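Local coordinates for protein tungsten-containing formylmethanofuran dehydrogenase 2 subunit C (Methanothermobacter wolfeii, PDB 5T5I) that forms the beta-helical subunit C of a tungsten-containing enzyme that probably interconverts carbon dioxide and methanofuran with formylmethanofuran, at residues Lys22-Ala27 and Asp60-Ile65; Gln81-Gly86 and Gly105-Glu110; Lys29-Ile34 and Phe52-Glu57; Glu3-Pro8 and Lys66-Gly71; Leu16-Ile21 and Tyr74-Ile79. All blocks are in the same frame, centred on the assembly; numbering follows the deposited sequence.

Contact 1 (Lys22-Ala27 and Asp60-Ile65)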
# COMPACT_ATOMS: atom_id res chain seq x y z
N LYS C 22 -18.89 12.16 56.52
CA LYS C 22 -17.77 13.10 56.49
C LYS C 22 -17.49 13.66 57.89
O LYS C 22 -18.43 13.79 58.68
CB LYS C 22 -17.99 14.24 55.48
CG LYS C 22 -19.29 15.02 55.61
CD LYS C 22 -19.22 16.28 54.74
CE LYS C 22 -20.54 16.97 54.45
NZ LYS C 22 -21.20 16.45 53.22
N PRO C 23 -16.24 14.02 58.20
CA PRO C 23 -15.93 14.57 59.54
C PRO C 23 -16.78 15.78 59.97
O PRO C 23 -17.11 15.91 61.15
CB PRO C 23 -14.44 14.91 59.45
CG PRO C 23 -13.91 13.97 58.41
CD PRO C 23 -15.00 13.91 57.39
N ASP C 24 -17.19 16.64 59.00
CA ASP C 24 -18.02 17.83 59.26
C ASP C 24 -19.39 17.48 59.90
O ASP C 24 -19.87 18.23 60.76
CB ASP C 24 -18.24 18.63 57.98
CG ASP C 24 -16.95 19.12 57.35
OD1 ASP C 24 -16.25 18.29 56.71
OD2 ASP C 24 -16.60 20.30 57.55
N VAL C 25 -20.00 16.36 59.49
CA VAL C 25 -21.29 15.92 60.04
C VAL C 25 -21.07 15.14 61.34
O VAL C 25 -21.87 15.28 62.26
CB VAL C 25 -22.09 15.10 59.01
CG1 VAL C 25 -23.39 14.56 59.61
CG2 VAL C 25 -22.39 15.95 57.77
N PHE C 26 -20.02 14.31 61.40
CA PHE C 26 -19.74 13.48 62.59
C PHE C 26 -19.31 14.34 63.77
O PHE C 26 -19.57 13.95 64.91
CB PHE C 26 -18.68 12.40 62.27
CG PHE C 26 -19.17 11.18 61.50
CD1 PHE C 26 -20.18 11.29 60.54
CD2 PHE C 26 -18.53 9.96 61.64
CE1 PHE C 26 -20.62 10.17 59.84
CE2 PHE C 26 -18.96 8.84 60.92
CZ PHE C 26 -19.99 8.96 60.02
N ALA C 27 -18.72 15.53 63.52
CA ALA C 27 -18.28 16.45 64.59
C ALA C 27 -19.42 16.86 65.51
O ALA C 27 -20.49 17.26 65.03
CB ALA C 27 -17.61 17.68 63.99
N ASP C 60 -15.52 17.07 69.04
CA ASP C 60 -16.27 18.29 68.72
C ASP C 60 -15.87 18.98 67.42
O ASP C 60 -16.71 19.68 66.85
CB ASP C 60 -16.18 19.29 69.88
CG ASP C 60 -16.92 18.84 71.13
OD1 ASP C 60 -18.12 18.49 71.02
OD2 ASP C 60 -16.32 18.87 72.22
N ALA C 61 -14.61 18.86 66.97
CA ALA C 61 -14.11 19.54 65.76
C ALA C 61 -13.83 18.55 64.62
O ALA C 61 -13.26 17.48 64.88
CB ALA C 61 -12.85 20.31 66.12
N PRO C 62 -14.18 18.86 63.36
CA PRO C 62 -13.93 17.90 62.27
C PRO C 62 -12.46 17.59 61.99
O PRO C 62 -12.17 16.49 61.55
CB PRO C 62 -14.61 18.55 61.06
CG PRO C 62 -14.71 19.99 61.38
CD PRO C 62 -14.87 20.08 62.86
N GLU C 63 -11.55 18.55 62.27
CA GLU C 63 -10.11 18.35 62.08
C GLU C 63 -9.54 17.26 63.00
O GLU C 63 -8.48 16.71 62.68
CB GLU C 63 -9.30 19.67 62.25
CG GLU C 63 -9.50 20.40 63.57
CD GLU C 63 -10.50 21.54 63.55
OE1 GLU C 63 -10.29 22.52 64.30
OE2 GLU C 63 -11.52 21.45 62.82
N ASP C 64 -10.23 16.94 64.12
CA ASP C 64 -9.81 15.89 65.04
C ASP C 64 -10.53 14.55 64.78
O ASP C 64 -10.34 13.62 65.56
CB ASP C 64 -10.05 16.33 66.50
CG ASP C 64 -9.34 17.62 66.86
OD1 ASP C 64 -8.17 17.80 66.43
OD2 ASP C 64 -9.95 18.45 67.56
N ILE C 65 -11.29 14.42 63.67
CA ILE C 65 -12.01 13.19 63.36
C ILE C 65 -11.37 12.43 62.23
O ILE C 65 -11.10 13.00 61.17
CB ILE C 65 -13.51 13.48 63.08
CG1 ILE C 65 -14.21 13.83 64.40
CG2 ILE C 65 -14.19 12.27 62.38
CD1 ILE C 65 -15.54 14.32 64.31

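Contact 2 (Gln81-Gly86 and Gly105-Glu110)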
# COMPACT_ATOMS: atom_id res chain seq x y z
N GLN C 81 -18.19 13.84 50.38
CA GLN C 81 -18.61 14.96 49.54
C GLN C 81 -18.58 16.28 50.29
O GLN C 81 -19.16 16.38 51.37
CB GLN C 81 -20.02 14.72 48.99
CG GLN C 81 -20.51 15.81 48.04
CD GLN C 81 -21.74 15.38 47.29
OE1 GLN C 81 -21.65 14.58 46.36
NE2 GLN C 81 -22.90 15.83 47.72
N GLU C 82 -17.87 17.29 49.74
CA GLU C 82 -17.78 18.65 50.31
C GLU C 82 -17.19 18.71 51.73
O GLU C 82 -17.44 19.68 52.45
CB GLU C 82 -19.15 19.35 50.23
CG GLU C 82 -19.56 19.58 48.79
CD GLU C 82 -20.97 20.08 48.54
OE1 GLU C 82 -21.72 20.33 49.51
OE2 GLU C 82 -21.35 20.21 47.35
N MET C 83 -16.34 17.73 52.12
CA MET C 83 -15.70 17.77 53.44
C MET C 83 -14.65 18.90 53.47
O MET C 83 -14.11 19.26 52.41
CB MET C 83 -15.12 16.40 53.84
CG MET C 83 -13.90 15.96 53.05
SD MET C 83 -13.33 14.31 53.56
CE MET C 83 -12.14 14.74 54.75
N THR C 84 -14.42 19.50 54.65
CA THR C 84 -13.49 20.64 54.80
C THR C 84 -12.25 20.33 55.64
O THR C 84 -11.30 21.10 55.58
CB THR C 84 -14.21 21.85 55.43
OG1 THR C 84 -14.39 21.63 56.83
CG2 THR C 84 -15.54 22.20 54.75
N ALA C 85 -12.27 19.25 56.44
CA ALA C 85 -11.17 18.90 57.35
C ALA C 85 -11.32 17.46 57.83
O ALA C 85 -12.35 16.84 57.62
CB ALA C 85 -11.17 19.84 58.56
N GLY C 86 -10.29 16.97 58.51
CA GLY C 86 -10.30 15.61 59.04
C GLY C 86 -9.85 14.61 58.00
O GLY C 86 -9.26 14.97 56.97
N GLY C 105 -8.86 18.48 54.16
CA GLY C 105 -8.76 17.16 54.77
C GLY C 105 -8.20 16.14 53.79
O GLY C 105 -7.68 16.52 52.73
N LYS C 106 -8.32 14.85 54.13
CA LYS C 106 -7.77 13.78 53.29
C LYS C 106 -8.65 12.53 53.24
O LYS C 106 -9.16 12.09 54.27
CB LYS C 106 -6.36 13.39 53.78
CG LYS C 106 -5.67 12.35 52.87
CD LYS C 106 -4.20 12.13 53.19
CE LYS C 106 -3.50 11.35 52.09
NZ LYS C 106 -2.96 10.05 52.57
N ILE C 107 -8.78 11.94 52.05
CA ILE C 107 -9.49 10.67 51.84
C ILE C 107 -8.50 9.67 51.24
O ILE C 107 -7.87 9.96 50.22
CB ILE C 107 -10.73 10.79 50.92
CG1 ILE C 107 -11.73 11.84 51.45
CG2 ILE C 107 -11.42 9.41 50.77
CD1 ILE C 107 -12.87 12.15 50.51
N THR C 108 -8.40 8.47 51.84
CA THR C 108 -7.59 7.38 51.31
C THR C 108 -8.55 6.23 50.99
O THR C 108 -9.30 5.82 51.86
CB THR C 108 -6.48 6.94 52.30
OG1 THR C 108 -5.65 8.05 52.58
CG2 THR C 108 -5.61 5.81 51.73
N VAL C 109 -8.54 5.75 49.74
CA VAL C 109 -9.33 4.60 49.31
C VAL C 109 -8.32 3.49 49.05
O VAL C 109 -7.48 3.63 48.16
CB VAL C 109 -10.17 4.90 48.04
CG1 VAL C 109 -10.90 3.64 47.54
CG2 VAL C 109 -11.17 6.03 48.30
N GLU C 110 -8.37 2.40 49.83
CA GLU C 110 -7.40 1.30 49.67
C GLU C 110 -7.66 0.44 48.43
O GLU C 110 -6.73 -0.18 47.92
CB GLU C 110 -7.30 0.44 50.92
CG GLU C 110 -6.72 1.23 52.07
CD GLU C 110 -6.49 0.49 53.37
OE1 GLU C 110 -6.18 1.18 54.36
OE2 GLU C 110 -6.62 -0.76 53.41

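Contact 3 (Lys29-Ile34 and Phe52-Glu57)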
# COMPACT_ATOMS: atom_id res chain seq x y z
N LYS C 29 -21.27 14.91 67.44
CA LYS C 29 -22.30 13.89 67.59
C LYS C 29 -21.78 12.69 68.38
O LYS C 29 -20.63 12.29 68.20
CB LYS C 29 -22.78 13.39 66.22
CG LYS C 29 -23.60 14.40 65.43
CD LYS C 29 -24.19 13.77 64.17
CE LYS C 29 -25.11 14.68 63.39
NZ LYS C 29 -24.46 15.98 63.05
N SER C 30 -22.64 12.08 69.19
CA SER C 30 -22.32 10.87 69.94
C SER C 30 -22.38 9.68 68.97
O SER C 30 -22.88 9.83 67.85
CB SER C 30 -23.35 10.64 71.04
OG SER C 30 -24.63 10.38 70.47
N ILE C 31 -21.95 8.50 69.41
CA ILE C 31 -22.01 7.28 68.59
C ILE C 31 -23.48 6.97 68.20
O ILE C 31 -23.75 6.65 67.05
CB ILE C 31 -21.31 6.09 69.31
CG1 ILE C 31 -19.78 6.34 69.45
CG2 ILE C 31 -21.58 4.75 68.61
CD1 ILE C 31 -18.98 6.54 68.13
N GLU C 32 -24.41 7.12 69.16
CA GLU C 32 -25.84 6.88 68.94
C GLU C 32 -26.44 7.88 67.94
O GLU C 32 -27.26 7.48 67.11
CB GLU C 32 -26.60 6.90 70.30
CG GLU C 32 -27.60 5.77 70.47
CD GLU C 32 -27.06 4.36 70.28
OE1 GLU C 32 -27.76 3.57 69.60
OE2 GLU C 32 -25.95 4.04 70.75
N GLU C 33 -26.00 9.15 67.98
CA GLU C 33 -26.45 10.16 67.01
C GLU C 33 -25.90 9.86 65.61
O GLU C 33 -26.62 10.06 64.63
CB GLU C 33 -26.04 11.57 67.44
CG GLU C 33 -26.84 12.12 68.61
CD GLU C 33 -26.32 13.45 69.11
OE1 GLU C 33 -27.06 14.46 69.01
OE2 GLU C 33 -25.16 13.50 69.57
N ILE C 34 -24.66 9.35 65.51
CA ILE C 34 -24.04 8.99 64.23
C ILE C 34 -24.83 7.85 63.55
O ILE C 34 -25.04 7.90 62.34
CB ILE C 34 -22.51 8.68 64.39
CG1 ILE C 34 -21.74 9.99 64.73
CG2 ILE C 34 -21.92 8.04 63.11
CD1 ILE C 34 -20.38 9.79 65.28
N PHE C 52 -24.44 0.02 58.56
CA PHE C 52 -23.12 0.04 59.17
C PHE C 52 -23.19 -0.16 60.67
O PHE C 52 -24.07 0.44 61.31
CB PHE C 52 -22.41 1.39 58.94
CG PHE C 52 -22.10 1.70 57.50
CD1 PHE C 52 -23.04 2.35 56.70
CD2 PHE C 52 -20.89 1.35 56.94
CE1 PHE C 52 -22.77 2.61 55.36
CE2 PHE C 52 -20.62 1.61 55.60
CZ PHE C 52 -21.57 2.22 54.81
N GLU C 53 -22.24 -0.91 61.24
CA GLU C 53 -22.08 -0.99 62.69
C GLU C 53 -21.23 0.26 63.00
O GLU C 53 -20.41 0.63 62.15
CB GLU C 53 -21.31 -2.25 63.14
CG GLU C 53 -21.92 -3.57 62.71
CD GLU C 53 -23.12 -4.05 63.50
OE1 GLU C 53 -23.59 -3.31 64.40
OE2 GLU C 53 -23.59 -5.17 63.22
N VAL C 54 -21.46 0.94 64.13
CA VAL C 54 -20.72 2.16 64.48
C VAL C 54 -20.10 2.01 65.88
O VAL C 54 -20.79 1.58 66.80
CB VAL C 54 -21.61 3.43 64.42
CG1 VAL C 54 -20.78 4.71 64.59
CG2 VAL C 54 -22.40 3.50 63.10
N SER C 55 -18.82 2.40 66.03
CA SER C 55 -18.09 2.39 67.30
C SER C 55 -16.97 3.46 67.28
O SER C 55 -16.70 4.05 66.23
CB SER C 55 -17.49 1.02 67.59
OG SER C 55 -16.51 0.66 66.63
N GLY C 56 -16.35 3.69 68.43
CA GLY C 56 -15.24 4.63 68.56
C GLY C 56 -15.48 5.77 69.51
O GLY C 56 -16.33 5.68 70.40
N GLU C 57 -14.73 6.87 69.32
CA GLU C 57 -14.77 8.04 70.21
C GLU C 57 -15.21 9.33 69.50
O GLU C 57 -14.56 9.76 68.56
CB GLU C 57 -13.40 8.27 70.91
CG GLU C 57 -12.16 8.10 70.03
CD GLU C 57 -10.83 8.44 70.68
OE1 GLU C 57 -10.82 9.21 71.67
OE2 GLU C 57 -9.80 7.95 70.18

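Contact 4 (Glu3-Pro8 and Lys66-Gly71)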
# COMPACT_ATOMS: atom_id res chain seq x y z
N GLU C 3 -10.79 8.31 66.47
CA GLU C 3 -11.21 7.39 65.40
C GLU C 3 -12.66 6.94 65.59
O GLU C 3 -13.02 6.55 66.70
CB GLU C 3 -10.31 6.15 65.36
CG GLU C 3 -8.84 6.44 65.13
CD GLU C 3 -7.96 5.23 64.85
OE1 GLU C 3 -8.41 4.09 65.12
OE2 GLU C 3 -6.83 5.43 64.36
N ILE C 4 -13.48 7.01 64.52
CA ILE C 4 -14.87 6.53 64.49
C ILE C 4 -14.87 5.42 63.43
O ILE C 4 -14.50 5.68 62.28
CB ILE C 4 -15.89 7.68 64.21
CG1 ILE C 4 -15.93 8.64 65.42
CG2 ILE C 4 -17.29 7.11 63.92
CD1 ILE C 4 -16.43 10.02 65.11
N ILE C 5 -15.24 4.19 63.83
CA ILE C 5 -15.19 3.02 62.96
C ILE C 5 -16.56 2.68 62.41
O ILE C 5 -17.49 2.46 63.19
CB ILE C 5 -14.60 1.78 63.70
CG1 ILE C 5 -13.36 2.12 64.58
CG2 ILE C 5 -14.28 0.65 62.70
CD1 ILE C 5 -12.20 2.72 63.86
N LEU C 6 -16.68 2.59 61.07
CA LEU C 6 -17.90 2.18 60.39
C LEU C 6 -17.61 0.80 59.79
O LEU C 6 -16.75 0.69 58.92
CB LEU C 6 -18.31 3.14 59.27
CG LEU C 6 -18.60 4.60 59.62
CD1 LEU C 6 -19.19 5.32 58.39
CD2 LEU C 6 -19.55 4.72 60.76
N THR C 7 -18.30 -0.24 60.25
CA THR C 7 -18.08 -1.59 59.73
C THR C 7 -19.29 -1.91 58.89
O THR C 7 -20.39 -2.00 59.42
CB THR C 7 -17.87 -2.60 60.85
OG1 THR C 7 -16.85 -2.10 61.71
CG2 THR C 7 -17.47 -3.97 60.33
N PRO C 8 -19.13 -2.01 57.56
CA PRO C 8 -20.31 -2.23 56.72
C PRO C 8 -20.97 -3.59 56.91
O PRO C 8 -20.30 -4.60 57.04
CB PRO C 8 -19.79 -2.08 55.29
CG PRO C 8 -18.35 -2.17 55.36
CD PRO C 8 -17.90 -1.89 56.75
N LYS C 66 -11.20 11.12 62.44
CA LYS C 66 -10.70 10.17 61.46
C LYS C 66 -11.78 9.08 61.33
O LYS C 66 -12.01 8.34 62.28
CB LYS C 66 -9.38 9.56 61.93
CG LYS C 66 -8.72 8.66 60.91
CD LYS C 66 -7.64 7.80 61.58
CE LYS C 66 -6.58 7.30 60.63
NZ LYS C 66 -5.22 7.78 61.01
N ILE C 67 -12.46 9.02 60.17
CA ILE C 67 -13.47 8.00 59.92
C ILE C 67 -12.79 6.81 59.24
O ILE C 67 -12.16 6.98 58.20
CB ILE C 67 -14.66 8.51 59.06
CG1 ILE C 67 -15.33 9.74 59.72
CG2 ILE C 67 -15.69 7.37 58.85
CD1 ILE C 67 -16.37 10.49 58.85
N ILE C 68 -12.92 5.61 59.82
CA ILE C 68 -12.37 4.39 59.23
C ILE C 68 -13.55 3.53 58.79
O ILE C 68 -14.33 3.09 59.63
CB ILE C 68 -11.45 3.61 60.21
CG1 ILE C 68 -10.29 4.52 60.70
CG2 ILE C 68 -10.91 2.32 59.54
CD1 ILE C 68 -9.29 3.88 61.68
N ILE C 69 -13.67 3.28 57.47
CA ILE C 69 -14.69 2.38 56.95
C ILE C 69 -13.97 1.05 56.85
O ILE C 69 -13.14 0.87 55.96
CB ILE C 69 -15.31 2.85 55.61
CG1 ILE C 69 -15.90 4.27 55.79
CG2 ILE C 69 -16.37 1.84 55.14
CD1 ILE C 69 -16.64 4.83 54.62
N ASP C 70 -14.22 0.16 57.82
CA ASP C 70 -13.50 -1.11 57.92
C ASP C 70 -14.14 -2.19 57.06
O ASP C 70 -14.61 -3.20 57.57
CB ASP C 70 -13.37 -1.54 59.39
CG ASP C 70 -12.36 -2.65 59.63
OD1 ASP C 70 -11.39 -2.75 58.85
OD2 ASP C 70 -12.55 -3.44 60.58
N GLY C 71 -14.12 -1.98 55.75
CA GLY C 71 -14.69 -2.93 54.81
C GLY C 71 -14.99 -2.35 53.45
O GLY C 71 -14.79 -1.15 53.21
O HOH W 1 -14.58 -3.36 62.35

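Contact 5 (Leu16-Ile21 and Tyr74-Ile79)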
# COMPACT_ATOMS: atom_id res chain seq x y z
N LEU C 16 -26.32 2.90 47.81
CA LEU C 16 -26.52 3.90 48.85
C LEU C 16 -25.88 5.20 48.38
O LEU C 16 -24.88 5.16 47.66
CB LEU C 16 -25.82 3.47 50.16
CG LEU C 16 -26.24 2.14 50.80
CD1 LEU C 16 -25.38 1.84 52.00
CD2 LEU C 16 -27.70 2.16 51.19
N GLU C 17 -26.43 6.34 48.80
CA GLU C 17 -25.82 7.66 48.58
C GLU C 17 -25.61 8.20 49.98
O GLU C 17 -26.58 8.37 50.71
CB GLU C 17 -26.69 8.63 47.76
CG GLU C 17 -27.02 8.11 46.37
CD GLU C 17 -27.33 9.18 45.34
OE1 GLU C 17 -27.79 8.82 44.23
OE2 GLU C 17 -27.09 10.38 45.62
N ALA C 18 -24.36 8.42 50.38
CA ALA C 18 -24.04 8.83 51.74
C ALA C 18 -23.14 10.06 51.84
O ALA C 18 -22.07 10.00 52.47
CB ALA C 18 -23.44 7.64 52.48
N PRO C 19 -23.59 11.22 51.32
CA PRO C 19 -22.80 12.46 51.46
C PRO C 19 -22.59 12.90 52.92
O PRO C 19 -21.63 13.63 53.19
CB PRO C 19 -23.60 13.48 50.66
CG PRO C 19 -25.02 12.97 50.71
CD PRO C 19 -24.85 11.49 50.59
N ASN C 20 -23.44 12.43 53.85
CA ASN C 20 -23.29 12.75 55.28
C ASN C 20 -22.14 11.98 55.95
O ASN C 20 -21.82 12.27 57.10
CB ASN C 20 -24.60 12.56 56.04
CG ASN C 20 -25.63 13.62 55.75
OD1 ASN C 20 -25.29 14.76 55.46
ND2 ASN C 20 -26.90 13.31 55.95
N ILE C 21 -21.49 11.01 55.25
CA ILE C 21 -20.30 10.35 55.81
C ILE C 21 -19.13 11.29 55.56
O ILE C 21 -18.50 11.26 54.51
CB ILE C 21 -20.04 8.92 55.26
CG1 ILE C 21 -21.21 8.00 55.65
CG2 ILE C 21 -18.71 8.36 55.85
CD1 ILE C 21 -21.18 6.60 55.00
N TYR C 74 -18.29 -0.78 47.91
CA TYR C 74 -18.35 -0.71 46.44
C TYR C 74 -19.67 -0.10 45.92
O TYR C 74 -19.68 0.40 44.81
CB TYR C 74 -18.12 -2.10 45.80
CG TYR C 74 -19.33 -3.01 45.84
CD1 TYR C 74 -19.65 -3.73 46.98
CD2 TYR C 74 -20.21 -3.09 44.75
CE1 TYR C 74 -20.79 -4.52 47.04
CE2 TYR C 74 -21.35 -3.88 44.80
CZ TYR C 74 -21.64 -4.60 45.95
OH TYR C 74 -22.75 -5.40 46.03
N ASN C 75 -20.77 -0.20 46.69
CA ASN C 75 -22.07 0.34 46.29
C ASN C 75 -22.51 1.53 47.15
O ASN C 75 -23.71 1.76 47.32
CB ASN C 75 -23.12 -0.79 46.23
CG ASN C 75 -23.63 -1.05 44.82
OD1 ASN C 75 -23.07 -0.56 43.83
ND2 ASN C 75 -24.70 -1.82 44.69
N THR C 76 -21.54 2.37 47.58
CA THR C 76 -21.83 3.59 48.36
C THR C 76 -21.21 4.78 47.64
O THR C 76 -19.99 4.84 47.44
CB THR C 76 -21.36 3.47 49.80
OG1 THR C 76 -21.91 2.27 50.35
CG2 THR C 76 -21.79 4.66 50.66
N LYS C 77 -22.08 5.72 47.26
CA LYS C 77 -21.74 6.93 46.51
C LYS C 77 -21.60 8.15 47.42
O LYS C 77 -22.18 8.19 48.50
CB LYS C 77 -22.85 7.23 45.48
CG LYS C 77 -23.05 6.13 44.44
CD LYS C 77 -24.28 6.37 43.56
CE LYS C 77 -24.40 5.33 42.47
NZ LYS C 77 -25.61 5.51 41.66
N ARG C 78 -20.83 9.15 46.95
CA ARG C 78 -20.66 10.48 47.55
C ARG C 78 -19.97 10.50 48.93
O ARG C 78 -20.11 11.49 49.65
CB ARG C 78 -22.02 11.21 47.60
CG ARG C 78 -22.69 11.31 46.24
CD ARG C 78 -23.96 12.12 46.26
NE ARG C 78 -24.58 12.17 44.93
CZ ARG C 78 -24.24 12.97 43.93
NH1 ARG C 78 -24.88 12.90 42.78
NH2 ARG C 78 -23.25 13.85 44.07
N ILE C 79 -19.18 9.48 49.28
CA ILE C 79 -18.46 9.46 50.57
C ILE C 79 -17.48 10.66 50.59
O ILE C 79 -16.76 10.87 49.62
CB ILE C 79 -17.73 8.11 50.80
CG1 ILE C 79 -18.75 6.96 51.02
CG2 ILE C 79 -16.75 8.19 51.99
CD1 ILE C 79 -18.18 5.58 50.81
O HOH W 2 -26.48 10.58 42.47

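Contact 1 (Lys22-Ala27 and Asp60-Ile65)
I65 sends its CD1 into the end of helix 23-26, where it presses on A27. The distance from I65 CD1 to A27 CA is 3.5 Å, tighter than an ordinary carbon-carbon contact. The same methyl also reaches F26 CB at 4.2 Å. The torsions account for this reach. CG1 of I65 lies beside its own backbone N (chi1 -73°) and the chain then extends to CD1. The other branch, CG2, is turned to P23, with I65 CG2 4.0 Å from P23 CB.

A27 is the first residue to leave the helix. Its methyl points at the loop and meets both backbone and ring: A27 CB is 3.6 Å from D60 O and 3.8 Å from P62 CD. The helix is a single short turn with K22 at the N-cap, and K22 O accepts from both V25 N and F26 N. It lies against the first coils of the right-handed beta-helix, where P23 and F26 also touch I67. Segment 60-65 is the loop, with a 3-10 turn at 62-64, that leads into strand 66-69 of that beta-helix.

P62 supplies the third main surface. Its ring sits beside that of P23, with P62 CB 4.0 Å from P23 CB. P62 CB also packs on P23 O at 3.6 Å. D24 skirts the P62 ring; its OD2 is hydrogen-bonded to T84.

Contact 2 (Gln81-Gly86 and Gly105-Glu110)
The chain direction of 83-86 is turned 96° from that of 105-107, and the two backbones come together where A85 CA lies 3.9 Å from G105 CA. One hydrogen bond joins them. K106 N donates to G86 O at 3.0 Å. G86 and G105 both have positive phi, and with no side chain on G105 the G86 carbonyl can approach its CA closely.

M83 carries most of the side-chain contact. Its CG stands between the backbone N and the carbonyl carbon (chi1 70°). The chain is then extended at chi2 and bends at chi3 (-93°). This brings the sulfur and the methyl to different targets. M83 SD lies 3.6 Å from I107 CG1 and touches I107 CD1 as well. M83 CE instead ends over the backbone, 3.9 Å from K106 N. The two side chains meet at an oblique angle.

The arrangement belongs to the right-handed beta-helix. Segment 81-86 is the loop that leads into strand 87-90, and strand 106-109 is the neighbouring strand in the next coil. K106 N is bonded to this loop, and the K106 backbone also pairs with I88. At its far end K106 NZ forms a salt bridge with E127, with a weak bond to T108 OG1.

The single directional bond fixes the loop against the backbone at K106. The contact of M83 with the buried I107 is apolar and non-directional, so it packs that side without needing a polar partner.

Contact 3 (Lys29-Ile34 and Phe52-Glu57)
I31 and I34 of helix 31-35 pack on V54 of strand 52-56. This strand is outermost on its side of the chain's large beta structure, next to strand 3-8 of the beta-helix, so the helix lies over the edge of the fold.

The apolar contacts centre on V54 CG1. I34 CG2 meets it at 3.8 Å, and the I34 side chain lies nearly perpendicular to that of V54. I31 CG2 approaches the same methyl at 4.1 Å, but I31 and V54 run past one another head to tail. I31 reaches further along the strand with its other branch. CG1 of I31 lies beside the backbone N (chi1 -66°), and the bend at chi2 places CD1 against the backbone of S55 and G56.

Methyl-to-carbonyl contacts add to this. I31 CG2 is 3.7 Å from V54 O, and I31 CD1 is 3.6 Å from G56 O.

The hydrogen bonds lie within the helix start. S30 and E33 form a capping box around the N-cap. E33 N donates to S30 OG at 3.1 Å. In return S30 N donates to E33 OE2 at 2.9 Å in a nearly straight bond (170°), meeting the oxygen on its anti side.

Contact 4 (Glu3-Pro8 and Lys66-Gly71)
I4 and L6 each use both backbone N and O to bind strand 66-69 and D70 just after it, giving a ladder of four hydrogen bonds. I4 N donates to K66 O at 3.0 Å, and I68 N returns a bond to I4 O at 2.9 Å. L6 N then donates to I68 O at 2.8 Å, in a bond that is almost straight (173°). The last rung is D70 N to L6 O. This is parallel pairing, with strand axes 20° apart, and CA-H...O contacts fill the gaps between rungs.

Beyond the ladder, a water joins T7 OG1 and D70 OD2. D70 is also the centre of an inverse gamma turn that follows the strand, and its OD1 forms a salt bridge with R91. The E3 and K66 chains run alongside each other, but E3 OE2 and K66 NZ are 4.4 Å apart, too far for a salt bridge.

On the face that bears E3, I5, K66 and I68, I5 CG1 stands beside its backbone N (chi1 -42°). A bend at chi2 then brings I5 CD1 to I68 CD1 at 3.8 Å. I68 CD1 also lies 3.6 Å from E3 OE1. On the other face, L6 CD1 touches I67 CG2 at 4.1 Å. P8 closes the far end, its ring against D70 and G71.

Strand 52-56 pairs with 3-8 on its other side, and strand 87-90 lies next to 66-69 on the side away from 3-8 in the right-handed beta-helix. F26 of helix 23-26 packs on I4 and L6.

Contact 5 (Leu16-Ile21 and Tyr74-Ile79)
E17 and R78 extend in the same direction, one next to the other, and meet in a salt bridge. R78 CG lies beside its backbone N (chi1 -55°) and the chain is extended from there, which carries NE up to E17. R78 NE donates to E17 OE2 at 3.2 Å. The oxygen sits at the edge of the guanidinium, near its plane. The match is not flat, because the two group planes are 38° apart and NE lies above the carboxylate, well out of its plane. A water lies 2.8 Å from both R78 NH1 and E17 OE1 and links the other ends of the two groups.

K77 rises from the same face as E17. E17 OE2 and K77 NZ both form salt bridges with another protein's chain, to a basic and to acidic side chains respectively, so this side belongs to a subunit interface. L16 with T76 and E17 with K77 form two parallel bridges between strands 16-17 and 76-77, with strand 38-41 running antiparallel on the far side of 16-17. L16 N donates to N75 O, K77 N to L16 O, and A18 N to K77 O at 2.9 Å and 177°.

On the opposite face, L16 and T76 meet at a slant, with L16 CD1 3.9 Å from T76 OG1. A18 CB meets T76 CG2 at 3.9 Å. T76 OG1 is hydrogen-bonded to Q11, while R78 bonds Q81 through NH2 and makes a cation-pi contact with Y97. A type I turn from A18 to I21 carries the chain past R78. P19 CB lies 4.1 Å from R78 CB, and I21 CG2 is 4.3 Å from I79 CG2.

The five contacts gather at the N-terminal end of the beta-helix. Contacts 3 and 4 are nearest, with centres about 10 Å apart, and share strand pairing: E53 N bonds T7 O and S55 O accepts from I5 N. F26 of contact 1 packs on I34 of contact 3. K22 NZ to Q81 O (2.8 Å) ties contact 1 to contact 2. Contacts 4 and 5 alternate along the chain and meet through L6, I21, I69 and I79. Contacts 2 and 3 do not touch; their nearest atoms are about 12 Å apart. The calcium ion is bound elsewhere, by S139, Y140 and D143.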